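Local coordinates for DisA protein (Sorangium cellulosum, PDB 6CCA) that transfers methyl groups to carbon in the disorazol polyketide assembly line, probably from S-adenosylmethionine, and belongs to the gem-dimethylating carbon methyltransferases, at residues Val155-Ala160 / Gly189-Gly194; Arg339-Leu344 / Trp399-Val404; Gln74-Phe79 / Glu167-Gln172; Ser107-Leu112 / Gly116-Glu121; Val211-Arg216 / Glu224-Leu229. All blocks are in the same frame, centred on the assembly; numbering follows the deposited sequence.

Contact 1 (Val155-Ala160 / Gly189-Gly194)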
# COMPACT_ATOMS: atom_id res chain seq x y z
N VAL A 155 -13.64 -2.26 8.52
CA VAL A 155 -14.47 -1.77 9.63
C VAL A 155 -13.91 -2.33 10.95
O VAL A 155 -13.69 -1.61 11.93
CB VAL A 155 -15.94 -2.14 9.45
CG1 VAL A 155 -16.76 -1.83 10.68
CG2 VAL A 155 -16.52 -1.39 8.25
N ARG A 156 -13.67 -3.63 10.94
CA ARG A 156 -13.10 -4.32 12.10
C ARG A 156 -11.81 -3.66 12.55
O ARG A 156 -11.66 -3.32 13.73
CB ARG A 156 -12.85 -5.79 11.77
CG ARG A 156 -14.08 -6.68 11.94
CD ARG A 156 -13.70 -8.15 11.92
NE ARG A 156 -12.84 -8.51 13.05
CZ ARG A 156 -11.56 -8.86 12.94
NH1 ARG A 156 -10.99 -8.91 11.75
NH2 ARG A 156 -10.86 -9.17 14.02
N LEU A 157 -10.88 -3.47 11.62
CA LEU A 157 -9.60 -2.85 11.96
C LEU A 157 -9.80 -1.41 12.53
O LEU A 157 -9.14 -1.02 13.47
CB LEU A 157 -8.72 -2.79 10.72
CG LEU A 157 -7.39 -2.06 10.99
CD1 LEU A 157 -6.67 -2.72 12.14
CD2 LEU A 157 -6.46 -2.03 9.76
N LEU A 158 -10.63 -0.58 11.86
CA LEU A 158 -10.86 0.78 12.36
C LEU A 158 -11.44 0.74 13.75
O LEU A 158 -11.10 1.56 14.59
CB LEU A 158 -11.81 1.52 11.47
CG LEU A 158 -11.26 1.95 10.13
CD1 LEU A 158 -12.31 2.74 9.43
CD2 LEU A 158 -10.06 2.90 10.35
N TRP A 159 -12.38 -0.16 14.00
CA TRP A 159 -12.99 -0.29 15.34
C TRP A 159 -11.99 -0.71 16.40
O TRP A 159 -11.95 -0.12 17.48
CB TRP A 159 -14.22 -1.21 15.33
CG TRP A 159 -15.09 -1.02 16.54
CD1 TRP A 159 -15.17 -1.85 17.63
CD2 TRP A 159 -15.85 0.14 16.87
NE1 TRP A 159 -16.00 -1.29 18.57
CE2 TRP A 159 -16.41 -0.06 18.14
CE3 TRP A 159 -16.14 1.31 16.18
CZ2 TRP A 159 -17.29 0.85 18.72
CZ3 TRP A 159 -16.96 2.24 16.77
CH2 TRP A 159 -17.55 1.99 18.03
N ALA A 160 -11.06 -1.61 16.07
CA ALA A 160 -10.00 -1.98 17.01
C ALA A 160 -9.10 -0.78 17.32
O ALA A 160 -8.68 -0.57 18.46
CB ALA A 160 -9.19 -3.18 16.47
N GLY A 189 -4.42 -9.65 8.50
CA GLY A 189 -4.43 -10.75 7.55
C GLY A 189 -5.64 -10.61 6.65
O GLY A 189 -5.49 -10.58 5.42
N PRO A 190 -6.83 -10.48 7.25
CA PRO A 190 -8.04 -10.38 6.44
C PRO A 190 -8.12 -9.13 5.54
O PRO A 190 -9.05 -9.07 4.70
CB PRO A 190 -9.17 -10.38 7.48
CG PRO A 190 -8.57 -11.02 8.72
CD PRO A 190 -7.14 -10.66 8.69
N LEU A 191 -7.24 -8.18 5.73
CA LEU A 191 -7.20 -6.97 4.93
C LEU A 191 -6.49 -7.23 3.62
O LEU A 191 -6.88 -6.75 2.60
CB LEU A 191 -6.44 -5.89 5.64
CG LEU A 191 -7.08 -4.55 5.88
CD1 LEU A 191 -8.20 -4.71 6.83
CD2 LEU A 191 -6.04 -3.64 6.48
N TYR A 192 -5.39 -7.93 3.72
CA TYR A 192 -4.53 -8.11 2.58
C TYR A 192 -5.01 -9.16 1.58
O TYR A 192 -4.61 -9.16 0.47
CB TYR A 192 -3.16 -8.58 2.98
CG TYR A 192 -2.40 -7.90 4.06
CD1 TYR A 192 -2.13 -6.58 4.00
CD2 TYR A 192 -1.88 -8.63 5.08
CE1 TYR A 192 -1.39 -5.96 4.97
CE2 TYR A 192 -1.13 -8.03 6.05
CZ TYR A 192 -0.88 -6.68 6.00
OH TYR A 192 -0.11 -6.08 6.97
N LYS A 193 -5.82 -10.10 2.06
CA LYS A 193 -6.40 -11.11 1.24
C LYS A 193 -7.70 -11.65 1.82
O LYS A 193 -7.91 -11.55 2.95
CB LYS A 193 -5.40 -12.25 1.03
CG LYS A 193 -5.23 -13.14 2.22
CD LYS A 193 -4.62 -14.47 1.86
CE LYS A 193 -4.20 -15.22 3.11
NZ LYS A 193 -2.88 -14.78 3.58
N GLY A 194 -8.53 -12.25 0.99
CA GLY A 194 -9.78 -12.81 1.36
C GLY A 194 -10.94 -11.83 1.36
O GLY A 194 -11.99 -12.13 1.87
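Two helices of the mainly helical part of the methyltransferase, 152-163 and the short 189-192, meet here through one leucine pair. CD2 of Leu157 touches CD2 of Leu191 at 3.7 Å, methyl against methyl, with the two side chains crossing at about a right angle. Leu157 reaches the other helix because its CG stands opposite the backbone N (chi1 176°). Leu191 has a less regular first torsion, -125°, away from the usual staggered positions, and it is its CD2 branch that closes the gap. Beside the leucines the touch is looser: NH1 of Arg156 lies 4.4 Å from CG of Pro190, beyond close contact. No hydrogen bond joins the two segments, and the 112 Å² they bury comes mostly from the leucines. Just beyond the contact the short helix gives way at Lys193, and Asn195 takes up the carbonyls of Pro190 and Leu191 with its side-chain amide. Helix 342-346 completes the packing by setting Phe343 against Leu157 and Leu191 alike, while helices 55-75 and 135-146 pack against Val155 and Trp159 of helix 152-163.

Contact 2 (Arg339-Leu344 / Trp399-Val404)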
# COMPACT_ATOMS: atom_id res chain seq x y z
N ARG A 339 -5.20 6.59 -3.54
CA ARG A 339 -6.01 7.67 -3.00
C ARG A 339 -5.74 7.67 -1.51
O ARG A 339 -5.57 6.60 -0.90
CB ARG A 339 -7.47 7.43 -3.38
CG ARG A 339 -8.43 8.49 -2.86
CD ARG A 339 -9.93 8.24 -3.19
NE ARG A 339 -10.17 8.50 -4.59
CZ ARG A 339 -10.13 9.71 -5.15
NH1 ARG A 339 -9.92 10.79 -4.41
NH2 ARG A 339 -10.32 9.85 -6.45
N VAL A 340 -5.62 8.87 -0.90
CA VAL A 340 -5.33 8.98 0.50
C VAL A 340 -6.67 8.80 1.26
O VAL A 340 -7.18 9.72 1.87
CB VAL A 340 -4.76 10.35 0.90
CG1 VAL A 340 -4.25 10.25 2.31
CG2 VAL A 340 -3.55 10.74 0.05
N VAL A 341 -7.26 7.64 1.18
CA VAL A 341 -8.52 7.37 1.92
C VAL A 341 -8.37 7.48 3.45
O VAL A 341 -7.30 7.17 4.05
CB VAL A 341 -9.12 6.00 1.49
CG1 VAL A 341 -9.44 6.05 0.01
CG2 VAL A 341 -8.18 4.84 1.79
N HIS A 342 -9.47 7.92 4.12
CA HIS A 342 -9.44 8.16 5.55
C HIS A 342 -9.16 6.87 6.32
O HIS A 342 -8.49 6.86 7.36
CB HIS A 342 -10.77 8.74 6.00
CG HIS A 342 -11.12 10.03 5.34
ND1 HIS A 342 -10.17 10.96 4.93
CD2 HIS A 342 -12.33 10.58 5.06
CE1 HIS A 342 -10.78 11.98 4.37
NE2 HIS A 342 -12.09 11.78 4.45
N PHE A 343 -9.61 5.76 5.76
CA PHE A 343 -9.34 4.47 6.35
C PHE A 343 -7.88 4.26 6.55
O PHE A 343 -7.42 3.74 7.57
CB PHE A 343 -9.87 3.32 5.45
CG PHE A 343 -9.26 1.99 5.82
CD1 PHE A 343 -9.68 1.33 6.98
CD2 PHE A 343 -8.22 1.45 5.10
CE1 PHE A 343 -9.10 0.11 7.42
CE2 PHE A 343 -7.58 0.27 5.51
CZ PHE A 343 -8.04 -0.42 6.67
N LEU A 344 -7.08 4.60 5.54
CA LEU A 344 -5.64 4.48 5.67
C LEU A 344 -5.02 5.48 6.62
O LEU A 344 -4.12 5.15 7.43
CB LEU A 344 -4.98 4.63 4.27
CG LEU A 344 -5.30 3.45 3.33
CD1 LEU A 344 -4.66 3.78 1.96
CD2 LEU A 344 -4.74 2.13 3.85
N TRP A 399 -12.52 2.98 -10.51
CA TRP A 399 -11.89 2.62 -9.21
C TRP A 399 -10.57 3.39 -9.11
O TRP A 399 -9.66 3.20 -9.95
CB TRP A 399 -11.62 1.13 -9.13
CG TRP A 399 -11.37 0.67 -7.75
CD1 TRP A 399 -10.20 0.42 -7.15
CD2 TRP A 399 -12.39 0.37 -6.78
NE1 TRP A 399 -10.39 0.04 -5.85
CE2 TRP A 399 -11.73 -0.04 -5.60
CE3 TRP A 399 -13.77 0.41 -6.79
CZ2 TRP A 399 -12.42 -0.38 -4.45
CZ3 TRP A 399 -14.44 0.07 -5.66
CH2 TRP A 399 -13.77 -0.32 -4.51
N SER A 400 -10.49 4.27 -8.15
CA SER A 400 -9.29 5.05 -7.94
C SER A 400 -8.55 4.78 -6.64
O SER A 400 -7.49 5.36 -6.43
CB SER A 400 -9.58 6.55 -8.02
OG SER A 400 -10.54 6.89 -7.04
N ILE A 401 -9.08 3.91 -5.79
CA ILE A 401 -8.53 3.69 -4.46
C ILE A 401 -7.23 2.90 -4.48
O ILE A 401 -6.38 3.05 -3.59
CB ILE A 401 -9.58 2.86 -3.63
CG1 ILE A 401 -10.72 3.77 -3.23
CG2 ILE A 401 -8.94 2.26 -2.38
CD1 ILE A 401 -11.83 3.01 -2.51
N GLN A 402 -7.08 2.08 -5.48
CA GLN A 402 -5.98 1.13 -5.62
C GLN A 402 -5.78 0.78 -7.08
O GLN A 402 -6.72 0.81 -7.94
CB GLN A 402 -6.34 -0.15 -4.88
CG GLN A 402 -5.28 -1.20 -4.74
CD GLN A 402 -5.63 -2.31 -3.76
OE1 GLN A 402 -6.70 -2.32 -3.15
NE2 GLN A 402 -4.75 -3.28 -3.66
N ASN A 403 -4.55 0.45 -7.40
CA ASN A 403 -4.22 -0.02 -8.75
C ASN A 403 -3.00 -0.91 -8.81
O ASN A 403 -2.15 -0.88 -7.86
CB ASN A 403 -4.11 1.17 -9.72
CG ASN A 403 -4.48 0.77 -11.16
OD1 ASN A 403 -4.89 -0.37 -11.43
ND2 ASN A 403 -4.33 1.72 -12.08
N VAL A 404 -2.93 -1.73 -9.85
CA VAL A 404 -1.67 -2.37 -10.24
C VAL A 404 -1.06 -1.56 -11.41
O VAL A 404 -1.76 -1.16 -12.38
CB VAL A 404 -1.88 -3.82 -10.57
CG1 VAL A 404 -0.71 -4.40 -11.34
CG2 VAL A 404 -2.12 -4.61 -9.29
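One serine oxygen takes two N-H groups from the same arginine: NE and NH2 of Arg339 each sit 3.0 Å from OG of Ser400. This side-on grip joins the segment leading from strand 330-337 into helix 342-346 to the approach of strand 402-409, its antiparallel neighbour in the mixed sheet of the methyltransferase fold. OG lies at the guanidinium edge and almost in its plane, although the bonds are bent, with N-H...O angles of 150° and 144°. The arginine chain runs extended to CD and then turns at chi3 (-73°), which brings its NE edge round to the serine. Just beyond, Val340 centres an inverse gamma turn, and Val341 serves as N-cap of helix 342-346. Thr338 continues the pairing with Ile401 through the backbone, and its hydroxyl also binds the carbonyl of Ser400. Arg339 N, by contrast, is buried with no partner in the model. The apolar end is light: CG1 of Val341 meets CG1 of Ile401 at 4.2 Å, the two side chains crossing near a right angle.

Contact 3 (Gln74-Phe79 / Glu167-Gln172)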
# COMPACT_ATOMS: atom_id res chain seq x y z
N GLN A 74 -13.97 13.48 20.71
CA GLN A 74 -14.95 13.65 21.78
C GLN A 74 -14.62 12.79 22.96
O GLN A 74 -14.67 13.26 24.12
CB GLN A 74 -16.35 13.36 21.32
CG GLN A 74 -16.79 14.33 20.25
CD GLN A 74 -18.17 14.13 19.77
OE1 GLN A 74 -18.76 13.03 19.86
NE2 GLN A 74 -18.73 15.20 19.21
N ASP A 75 -14.23 11.53 22.68
CA ASP A 75 -13.70 10.66 23.74
C ASP A 75 -12.51 11.26 24.45
O ASP A 75 -12.32 10.95 25.58
CB ASP A 75 -13.24 9.32 23.20
CG ASP A 75 -14.40 8.46 22.68
OD1 ASP A 75 -15.58 8.70 23.03
OD2 ASP A 75 -14.14 7.50 21.94
N MET A 76 -11.67 12.03 23.78
CA MET A 76 -10.59 12.72 24.45
C MET A 76 -10.97 14.09 25.06
O MET A 76 -10.09 14.80 25.54
CB MET A 76 -9.43 12.86 23.50
CG MET A 76 -8.77 11.54 23.12
SD MET A 76 -7.66 11.66 21.73
CE MET A 76 -6.17 12.11 22.55
N GLY A 77 -12.25 14.47 25.02
CA GLY A 77 -12.74 15.74 25.58
C GLY A 77 -12.56 16.93 24.65
O GLY A 77 -12.36 18.06 25.12
N ALA A 78 -12.58 16.69 23.35
CA ALA A 78 -12.54 17.76 22.37
C ALA A 78 -13.68 17.67 21.38
O ALA A 78 -14.24 16.58 21.04
CB ALA A 78 -11.18 17.80 21.66
N PHE A 79 -14.07 18.84 20.92
CA PHE A 79 -15.09 18.98 19.96
C PHE A 79 -16.40 18.33 20.35
O PHE A 79 -17.09 17.81 19.49
CB PHE A 79 -14.61 18.40 18.60
CG PHE A 79 -13.30 18.89 18.15
CD1 PHE A 79 -12.90 20.21 18.37
CD2 PHE A 79 -12.45 18.06 17.42
CE1 PHE A 79 -11.69 20.68 17.93
CE2 PHE A 79 -11.23 18.52 16.98
CZ PHE A 79 -10.83 19.84 17.24
N GLU A 167 -4.97 6.33 23.63
CA GLU A 167 -3.62 5.76 23.87
C GLU A 167 -2.65 5.77 22.70
O GLU A 167 -1.50 6.09 22.86
CB GLU A 167 -3.74 4.36 24.40
CG GLU A 167 -4.44 4.29 25.76
CD GLU A 167 -4.92 2.90 26.01
OE1 GLU A 167 -4.11 2.12 26.56
OE2 GLU A 167 -6.06 2.53 25.58
N LEU A 168 -3.12 5.42 21.51
CA LEU A 168 -2.31 5.40 20.33
C LEU A 168 -1.73 6.78 20.06
O LEU A 168 -0.55 6.96 19.82
CB LEU A 168 -3.14 4.91 19.13
CG LEU A 168 -3.39 3.39 19.12
CD1 LEU A 168 -4.44 3.01 18.13
CD2 LEU A 168 -2.13 2.61 18.78
N LEU A 169 -2.61 7.77 20.10
CA LEU A 169 -2.27 9.09 19.64
C LEU A 169 -1.34 9.78 20.63
O LEU A 169 -0.47 10.57 20.20
CB LEU A 169 -3.56 9.88 19.48
CG LEU A 169 -3.68 10.99 18.49
CD1 LEU A 169 -3.05 10.67 17.14
CD2 LEU A 169 -5.16 11.37 18.40
N ARG A 170 -1.50 9.46 21.92
CA ARG A 170 -0.61 9.92 22.96
C ARG A 170 0.69 9.12 22.97
O ARG A 170 1.55 9.46 23.73
CB ARG A 170 -1.27 9.79 24.33
CG ARG A 170 -2.40 10.76 24.56
CD ARG A 170 -3.34 10.40 25.69
NE ARG A 170 -4.33 11.49 25.75
CZ ARG A 170 -5.60 11.44 26.14
NH1 ARG A 170 -6.15 10.33 26.55
NH2 ARG A 170 -6.33 12.55 26.12
N GLY A 171 0.82 8.08 22.15
CA GLY A 171 2.02 7.24 22.13
C GLY A 171 2.16 6.38 23.38
O GLY A 171 3.25 5.90 23.68
N GLN A 172 1.05 6.18 24.09
CA GLN A 172 1.06 5.40 25.30
C GLN A 172 0.92 3.90 25.01
O GLN A 172 1.00 3.10 25.91
CB GLN A 172 -0.12 5.73 26.18
CG GLN A 172 -0.43 7.17 26.51
CD GLN A 172 -1.71 7.21 27.35
OE1 GLN A 172 -2.79 7.55 26.87
NE2 GLN A 172 -1.60 6.79 28.57
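Met76 lays its terminal methyl over one face of the Arg170 guanidinium: CE is 3.6 Å from NH2 of Arg170 and 3.4 Å above the plane, displaced toward the rim. The two side chains come from opposite directions. That of Arg170 is extended from CG to NE, whereas the Met76 chain bends at its last torsion (chi3 87°), folding CE onto the flat group. The sulfur serves a second partner, with SD of Met76 4.2 Å from CD2 of Leu169, whose side chain crosses at about a right angle. Leu169 carries CG opposite its own backbone N (chi1 -152°), a staggering well off the ideal. Both segments are helix C-terminal ends closed by Schellman motifs, with Gly77 and Gly171 supplying the positive phi, so the contact joins the ends of helices 55-75 and 165-169. Arg170 is held from elsewhere too: its NE binds the carbonyl of Leu95, next to the methionine's contact with helix 88-95. Within 74-79, NE2 of Gln74 returns to the carbonyl O of Phe79 at 3.1 Å, nearly straight at 167°.

Contact 4 (Ser107-Leu112 / Gly116-Glu121)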
# COMPACT_ATOMS: atom_id res chain seq x y z
N SER A 107 -3.26 16.26 9.81
CA SER A 107 -4.12 15.57 8.85
C SER A 107 -5.53 15.23 9.42
O SER A 107 -6.54 15.38 8.70
CB SER A 107 -3.42 14.27 8.35
OG SER A 107 -4.21 13.72 7.31
N LEU A 108 -5.59 14.83 10.66
CA LEU A 108 -6.89 14.45 11.29
C LEU A 108 -7.79 15.72 11.37
O LEU A 108 -8.98 15.64 11.09
CB LEU A 108 -6.71 13.85 12.67
CG LEU A 108 -5.92 12.53 12.72
CD1 LEU A 108 -5.73 12.06 14.15
CD2 LEU A 108 -6.52 11.45 11.78
N LEU A 109 -7.20 16.87 11.72
CA LEU A 109 -7.98 18.13 11.70
C LEU A 109 -8.54 18.44 10.34
O LEU A 109 -9.71 18.78 10.17
CB LEU A 109 -7.15 19.27 12.29
CG LEU A 109 -6.77 19.12 13.77
CD1 LEU A 109 -5.89 20.30 14.21
CD2 LEU A 109 -7.98 18.83 14.69
N ALA A 110 -7.72 18.28 9.26
CA ALA A 110 -8.20 18.51 7.92
C ALA A 110 -9.26 17.52 7.47
O ALA A 110 -10.15 17.87 6.71
CB ALA A 110 -7.04 18.49 6.90
N ILE A 111 -9.17 16.25 7.92
CA ILE A 111 -10.30 15.32 7.68
C ILE A 111 -11.61 15.86 8.29
O ILE A 111 -12.64 15.86 7.61
CB ILE A 111 -10.04 13.92 8.29
CG1 ILE A 111 -8.91 13.27 7.48
CG2 ILE A 111 -11.32 13.12 8.22
CD1 ILE A 111 -8.44 11.90 7.93
N LEU A 112 -11.53 16.32 9.54
CA LEU A 112 -12.74 16.92 10.15
C LEU A 112 -13.24 18.19 9.40
O LEU A 112 -14.48 18.42 9.21
CB LEU A 112 -12.50 17.19 11.62
CG LEU A 112 -12.29 15.96 12.51
CD1 LEU A 112 -12.00 16.39 13.94
CD2 LEU A 112 -13.46 15.03 12.34
N GLY A 116 -16.92 18.86 7.14
CA GLY A 116 -17.89 19.87 7.58
C GLY A 116 -18.06 19.99 9.09
O GLY A 116 -18.95 20.69 9.56
N TYR A 117 -17.19 19.34 9.89
CA TYR A 117 -17.27 19.46 11.33
C TYR A 117 -16.47 20.59 11.93
O TYR A 117 -16.82 21.08 13.01
CB TYR A 117 -16.81 18.12 11.99
CG TYR A 117 -17.72 16.92 11.75
CD1 TYR A 117 -19.07 16.97 12.04
CD2 TYR A 117 -17.22 15.70 11.28
CE1 TYR A 117 -19.92 15.89 11.84
CE2 TYR A 117 -18.05 14.61 11.09
CZ TYR A 117 -19.41 14.71 11.39
OH TYR A 117 -20.28 13.67 11.20
N LEU A 118 -15.34 20.98 11.30
CA LEU A 118 -14.49 22.06 11.79
C LEU A 118 -14.43 23.11 10.66
O LEU A 118 -14.48 22.75 9.49
CB LEU A 118 -13.05 21.66 12.09
CG LEU A 118 -12.79 20.75 13.27
CD1 LEU A 118 -11.33 20.53 13.43
CD2 LEU A 118 -13.41 21.28 14.58
N ARG A 119 -14.36 24.37 11.07
CA ARG A 119 -13.93 25.45 10.19
C ARG A 119 -12.60 25.85 10.73
O ARG A 119 -12.41 26.02 11.94
CB ARG A 119 -14.93 26.61 10.19
CG ARG A 119 -14.55 27.74 9.23
CD ARG A 119 -15.76 28.56 8.76
NE ARG A 119 -16.77 28.84 9.79
CZ ARG A 119 -16.58 29.64 10.84
NH1 ARG A 119 -15.40 30.27 10.99
NH2 ARG A 119 -17.57 29.83 11.74
N ILE A 120 -11.60 25.96 9.84
CA ILE A 120 -10.28 26.19 10.23
C ILE A 120 -9.72 27.48 9.57
O ILE A 120 -9.87 27.66 8.39
CB ILE A 120 -9.33 25.04 9.77
CG1 ILE A 120 -9.76 23.72 10.42
CG2 ILE A 120 -7.92 25.35 10.15
CD1 ILE A 120 -8.88 22.52 10.17
N GLU A 121 -9.16 28.36 10.38
CA GLU A 121 -8.67 29.65 9.92
C GLU A 121 -7.31 29.79 10.60
O GLU A 121 -7.20 30.17 11.75
CB GLU A 121 -9.67 30.73 10.38
CG GLU A 121 -9.71 31.92 9.49
CD GLU A 121 -10.49 33.05 10.16
OE1 GLU A 121 -9.95 34.15 10.14
OE2 GLU A 121 -11.61 32.81 10.72
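Leu112 faces two side chains of the returning chain. Its CD2 approaches CD2 of the Tyr117 ring at 4.0 Å, the two side chains crossing at a slant, while its CB lies 3.9 Å from CG of Leu118. Leu118 in turn passes CD1 on to CD2 of Leu109, one helical turn back, at 4.0 Å. Two residues on, on the same face of the strand, Ile120 extends CD1 over the helix backbone, 3.8 Å from the carbonyl O of Leu109, its CG1 lying opposite the carbonyl carbon (chi1 -62°). This is a tight helix-to-strand return: helix 102-114 ends in a Schellman motif at Gly116, and strand 118-121 runs back at 121° to residues 107-112 as an edge of the small antiparallel sheet, in which Arg119 pairs with Phe126. The backbone bond is Tyr117 N to Leu112 O, 2.9 Å. At the far end of the ring, Asp67 and Lys134 bind the Tyr117 hydroxyl. Apart from the Leu112 carbonyl, which takes the amide of Tyr117 and, weakly, that of Leu118, cohesion across this turn is therefore hydrophobic.

Contact 5 (Val211-Arg216 / Glu224-Leu229)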
# COMPACT_ATOMS: atom_id res chain seq x y z
N VAL A 211 1.86 -13.94 -17.19
CA VAL A 211 1.98 -13.46 -18.59
C VAL A 211 3.44 -13.25 -18.95
O VAL A 211 3.94 -13.61 -20.05
CB VAL A 211 1.10 -12.22 -18.78
CG1 VAL A 211 1.52 -11.38 -19.99
CG2 VAL A 211 -0.34 -12.69 -18.82
N PHE A 212 4.18 -12.74 -18.00
CA PHE A 212 5.62 -12.57 -18.22
C PHE A 212 6.29 -13.91 -18.48
O PHE A 212 7.06 -14.06 -19.46
CB PHE A 212 6.27 -11.86 -17.03
CG PHE A 212 7.70 -11.55 -17.26
CD1 PHE A 212 8.67 -12.48 -17.04
CD2 PHE A 212 8.06 -10.33 -17.82
CE1 PHE A 212 10.00 -12.14 -17.27
CE2 PHE A 212 9.37 -9.98 -18.05
CZ PHE A 212 10.34 -10.91 -17.79
N LEU A 213 6.02 -14.86 -17.63
CA LEU A 213 6.63 -16.16 -17.74
C LEU A 213 6.25 -16.83 -19.05
O LEU A 213 7.06 -17.42 -19.69
CB LEU A 213 6.33 -17.05 -16.55
CG LEU A 213 7.07 -16.62 -15.29
CD1 LEU A 213 6.46 -17.13 -14.02
CD2 LEU A 213 8.50 -17.06 -15.35
N ASP A 214 5.00 -16.71 -19.43
CA ASP A 214 4.53 -17.32 -20.66
C ASP A 214 5.25 -16.76 -21.85
O ASP A 214 5.52 -17.45 -22.76
CB ASP A 214 3.06 -17.11 -20.86
CG ASP A 214 2.23 -18.03 -20.04
OD1 ASP A 214 2.71 -19.04 -19.52
OD2 ASP A 214 1.07 -17.68 -19.91
N ALA A 215 5.53 -15.49 -21.84
CA ALA A 215 6.29 -14.87 -22.90
C ALA A 215 7.76 -15.26 -22.97
O ALA A 215 8.29 -15.39 -24.02
CB ALA A 215 6.18 -13.37 -22.82
N ARG A 216 8.42 -15.41 -21.85
CA ARG A 216 9.84 -15.62 -21.82
C ARG A 216 10.25 -17.08 -21.82
O ARG A 216 11.28 -17.43 -22.38
CB ARG A 216 10.45 -15.06 -20.54
CG ARG A 216 10.35 -13.55 -20.39
CD ARG A 216 11.25 -12.73 -21.30
NE ARG A 216 12.49 -13.35 -21.71
CZ ARG A 216 13.60 -13.48 -20.99
NH1 ARG A 216 13.68 -13.04 -19.72
NH2 ARG A 216 14.64 -14.08 -21.56
N GLU A 224 18.76 -22.07 -18.11
CA GLU A 224 18.56 -20.65 -17.85
C GLU A 224 17.26 -20.42 -17.03
O GLU A 224 16.25 -21.07 -17.26
CB GLU A 224 18.48 -19.91 -19.19
CG GLU A 224 18.63 -18.41 -19.06
CD GLU A 224 18.35 -17.63 -20.34
OE1 GLU A 224 18.45 -18.17 -21.48
OE2 GLU A 224 18.03 -16.43 -20.19
N LYS A 225 17.28 -19.48 -16.08
CA LYS A 225 16.09 -19.16 -15.28
C LYS A 225 15.62 -17.72 -15.40
O LYS A 225 16.39 -16.84 -15.74
CB LYS A 225 16.35 -19.49 -13.83
CG LYS A 225 16.56 -21.01 -13.68
CD LYS A 225 16.51 -21.44 -12.27
CE LYS A 225 16.67 -22.97 -12.25
NZ LYS A 225 17.45 -23.26 -11.03
N ILE A 226 14.34 -17.54 -15.07
CA ILE A 226 13.74 -16.24 -14.88
C ILE A 226 13.79 -15.98 -13.36
O ILE A 226 13.50 -16.92 -12.59
CB ILE A 226 12.27 -16.23 -15.30
CG1 ILE A 226 12.07 -16.45 -16.81
CG2 ILE A 226 11.64 -14.90 -14.91
CD1 ILE A 226 12.68 -15.36 -17.64
N THR A 227 14.23 -14.77 -12.99
CA THR A 227 14.47 -14.42 -11.59
C THR A 227 13.59 -13.27 -11.18
O THR A 227 13.65 -12.19 -11.78
CB THR A 227 15.95 -14.03 -11.37
OG1 THR A 227 16.77 -15.06 -11.90
CG2 THR A 227 16.28 -13.92 -9.90
N ILE A 228 12.76 -13.49 -10.15
CA ILE A 228 11.82 -12.46 -9.71
C ILE A 228 12.20 -12.07 -8.30
O ILE A 228 12.55 -12.94 -7.51
CB ILE A 228 10.43 -13.05 -9.74
CG1 ILE A 228 10.10 -13.53 -11.14
CG2 ILE A 228 9.41 -12.10 -9.10
CD1 ILE A 228 8.75 -14.24 -11.26
N LEU A 229 12.23 -10.79 -8.03
CA LEU A 229 12.47 -10.28 -6.68
C LEU A 229 11.19 -9.72 -6.13
O LEU A 229 10.60 -8.87 -6.75
CB LEU A 229 13.53 -9.21 -6.75
CG LEU A 229 13.70 -8.28 -5.53
CD1 LEU A 229 14.30 -9.14 -4.44
CD2 LEU A 229 14.61 -7.13 -5.85
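The 211-216 end of helix 196-216 runs nearly antiparallel to residues 226-229 of strand 226-231, at 161° with the axes 10.6 Å apart, as a helix packed on the parallel strands of the methyltransferase sheet. Ile226 carries most of the contact on the strand side. Its CG2 meets CD2 of Leu213 at 3.8 Å, the two side chains sliding past each other in opposite directions, and also lies at the edge of the Phe212 ring, 4.0 Å from CE1. The other branch, bent so that CD1 turns back (chi2 -63°), reaches Arg216, where CD1 is 3.7 Å from CB and close to NH1. Arg216 itself bends at chi2 and chi3, which folds its guanidinium back beside the isoleucine. There NH1 makes a salt bridge to Asp301 of strand 300-306, and Phe30 adds a cation-pi contact. Glu224 stays at a distance, OE2 4.3 Å from NH2 of Arg216, and its OE1 binds the backbone of Arg221. The helix is thus fastened to the strand by apolar contact, and the buried arginine charge is probably balanced mainly by Asp301, with a weaker electrostatic contribution from Glu224.

Measured between centres, contacts 3 and 4 lie 16 Å apart in the helical part, on the same side of the chain's centre; contact 5 is about 50 Å away on the opposite side, on the mixed sheet. Along the chain, contact 4 is nested within contact 3, whose segments alternate with those of contact 1; contact 5 follows and contact 2 closes last. Phe79 joins contacts 3 and 4 by packing on Leu109, Leu112 and Leu118. Contacts 1 and 2, centres 15 Å apart, meet through Phe343, which also packs on Leu158. Because 339-344 leads from strand 330-337 into helix 342-346, where His342 packs on Ile111 of contact 4, contact 2 links the sheet to the helical part.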